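Side-chain contact in SusD homolog (Bacteroides thetaiotaomicron VPI-5482, PDB 3IV0), which is a SusD-family protein that probably binds glycans at the outer membrane: residues Leu371-Glu376 against Leu433-Lys438. Residues are numbered along the deposited sequence; the frame is centred on the assembly and turned at random.
Sequences LLLYAE and LVRTGK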
loop_
_atom_site.group_PDB
_atom_site.type_symbol
_atom_site.label_atom_id
_atom_site.label_comp_id
_atom_site.label_asym_id
_atom_site.label_seq_id
_atom_site.Cartn_x
_atom_site.Cartn_y
_atom_site.Cartn_z
ATOM N N LEU A 371 8.312 -2.936 -10.869
ATOM C CA LEU A 371 8.586 -3.262 -12.268
ATOM C C LEU A 371 7.334 -3.068 -13.100
ATOM O O LEU A 371 7.409 -2.655 -14.245
ATOM C CB LEU A 371 9.100 -4.716 -12.391
ATOM C CG LEU A 371 10.449 -4.982 -11.782
ATOM C CD1 LEU A 371 10.766 -6.483 -11.887
ATOM C CD2 LEU A 371 11.548 -4.121 -12.452
ATOM N N LEU A 372 6.176 -3.430 -12.550
ATOM C CA LEU A 372 4.913 -3.258 -13.279
ATOM C C LEU A 372 4.530 -1.817 -13.409
ATOM O O LEU A 372 3.985 -1.423 -14.429
ATOM C CB LEU A 372 3.798 -4.092 -12.659
ATOM C CG LEU A 372 3.984 -5.621 -12.761
ATOM C CD1 LEU A 372 3.002 -6.359 -11.855
ATOM C CD2 LEU A 372 3.912 -6.123 -14.218
ATOM N N LEU A 373 4.832 -0.976 -12.425
ATOM C CA LEU A 373 4.608 0.466 -12.568
ATOM C C LEU A 373 5.458 1.073 -13.675
ATOM O O LEU A 373 5.012 1.928 -14.432
ATOM C CB LEU A 373 4.888 1.194 -11.258
ATOM C CG LEU A 373 4.001 0.872 -10.044
ATOM C CD1 LEU A 373 4.406 1.794 -8.885
ATOM C CD2 LEU A 373 2.511 0.982 -10.387
ATOM N N TYR A 374 6.715 0.654 -13.740
ATOM C CA TYR A 374 7.648 1.060 -14.787
ATOM C C TYR A 374 7.087 0.640 -16.153
ATOM O O TYR A 374 6.953 1.448 -17.060
ATOM C CB TYR A 374 9.001 0.429 -14.467
ATOM C CG TYR A 374 10.165 0.746 -15.336
ATOM C CD1 TYR A 374 10.126 1.701 -16.324
ATOM C CD2 TYR A 374 11.365 0.108 -15.103
ATOM C CE1 TYR A 374 11.261 1.977 -17.089
ATOM C CE2 TYR A 374 12.482 0.388 -15.853
ATOM C CZ TYR A 374 12.418 1.297 -16.856
ATOM O OH TYR A 374 13.520 1.551 -17.647
ATOM N N ALA A 375 6.664 -0.616 -16.259
ATOM C CA ALA A 375 6.043 -1.070 -17.497
ATOM C C ALA A 375 4.805 -0.247 -17.832
ATOM O O ALA A 375 4.584 0.106 -19.000
ATOM C CB ALA A 375 5.674 -2.534 -17.394
ATOM N N GLU A 376 3.938 0.013 -16.856
ATOM C CA GLU A 376 2.731 0.761 -17.087
ATOM C C GLU A 376 3.035 2.125 -17.678
ATOM O O GLU A 376 2.370 2.568 -18.621
ATOM C CB GLU A 376 2.002 0.929 -15.751
ATOM C CG GLU A 376 0.790 1.809 -15.810
ATOM C CD GLU A 376 0.094 1.958 -14.483
ATOM O OE1 GLU A 376 0.275 1.095 -13.622
ATOM O OE2 GLU A 376 -0.659 2.954 -14.335
ATOM N N LEU A 433 -7.340 1.001 -9.061
ATOM C CA LEU A 433 -8.536 1.352 -9.788
ATOM C C LEU A 433 -8.783 2.834 -9.793
ATOM O O LEU A 433 -9.243 3.399 -10.810
ATOM C CB LEU A 433 -9.748 0.626 -9.211
ATOM C CG LEU A 433 -9.835 -0.878 -9.424
ATOM C CD1 LEU A 433 -11.050 -1.390 -8.657
ATOM C CD2 LEU A 433 -9.995 -1.220 -10.894
ATOM N N VAL A 434 -8.567 3.507 -8.664
ATOM C CA VAL A 434 -8.821 4.937 -8.627
ATOM C C VAL A 434 -7.844 5.718 -9.522
ATOM O O VAL A 434 -8.268 6.559 -10.316
ATOM C CB VAL A 434 -8.778 5.473 -7.176
ATOM C CG1 VAL A 434 -8.776 7.005 -7.122
ATOM C CG2 VAL A 434 -9.948 4.887 -6.350
ATOM N N ARG A 435 -6.543 5.437 -9.398
ATOM C CA ARG A 435 -5.559 6.251 -10.093
ATOM C C ARG A 435 -5.573 5.993 -11.596
ATOM O O ARG A 435 -5.036 6.781 -12.338
ATOM C CB ARG A 435 -4.136 6.028 -9.535
ATOM C CG ARG A 435 -3.632 4.621 -9.786
ATOM C CD ARG A 435 -2.229 4.385 -9.247
ATOM N NE ARG A 435 -1.747 3.061 -9.605
ATOM C CZ ARG A 435 -1.324 2.718 -10.818
ATOM N NH1 ARG A 435 -1.321 3.583 -11.799
ATOM N NH2 ARG A 435 -0.899 1.495 -11.034
ATOM N N THR A 436 -6.144 4.880 -12.028
ATOM C CA THR A 436 -6.253 4.584 -13.468
ATOM C C THR A 436 -7.627 4.982 -13.996
ATOM O O THR A 436 -7.869 4.870 -15.214
ATOM C CB THR A 436 -6.035 3.075 -13.751
ATOM O OG1 THR A 436 -7.045 2.327 -13.050
ATOM C CG2 THR A 436 -4.620 2.632 -13.385
ATOM N N GLY A 437 -8.561 5.398 -13.149
ATOM C CA GLY A 437 -9.929 5.666 -13.601
ATOM C C GLY A 437 -10.728 4.387 -13.861
ATOM O O GLY A 437 -11.892 4.429 -14.284
ATOM N N LYS A 438 -10.176 3.244 -13.571
ATOM C CA LYS A 438 -10.848 1.999 -13.872
ATOM C C LYS A 438 -11.929 1.682 -12.851
ATOM O O LYS A 438 -12.728 0.782 -13.076
ATOM C CB LYS A 438 -9.849 0.842 -14.031
ATOM C CG LYS A 438 -9.095 0.933 -15.349
ATOM C CD LYS A 438 -7.986 -0.076 -15.460
ATOM C CE LYS A 438 -7.539 -0.271 -16.897
ATOM N NZ LYS A 438 -6.719 0.812 -17.458
#
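The CA atoms of Glu-376, on helix 367-381, and Thr-436, at the end of helix 429-436, lie 10.4 Å apart, the nearest such pair between the two segments. Gly-437 departs from helical geometry with positive phi, two residues beyond Arg-435. Long side chains therefore span the interval, and Glu-376 with Arg-435 is a worked example of the bidentate, end-on carboxylate-guanidinium salt bridge. The two chains advance from opposite directions. Glu-376 sends CG anti to its own backbone nitrogen (chi1 174°) and continues extended, which carries the carboxylate out to its partner. NH1 of Arg-435 donates to OE2 of Glu-376 at 2.7 Å, while OE1 of Glu-376 accepts from NH2 of Arg-435 at 2.9 Å through its syn lone pair, along a nearly straight bond (166°). The two flat groups are almost coplanar, 18° apart. CD2 of Leu-373 lies 3.5 Å from NH2 of Arg-435, approaching obliquely. The hydroxyl of Thr-436 turns back to the carbonyl of Asp-432, whose carboxylate also pairs with NE of Arg-435; Arg-419, from helix 408-422, brings a like charge close to NH2 of Arg-435. The bridge ties two helices of the SusD-family region beside helix 202-219, where Leu-373 meets Leu-214 and Arg-435 meets Trp-215. A glutamine in place of Glu-376 would probably leave the guanidinium short of one negative charge and break the matched pair of bonds. Held at NE and at both terminal nitrogens, the guanidinium is probably fixed in its rotation, and the two carboxylates probably offset its charge and, in part, that of Arg-419.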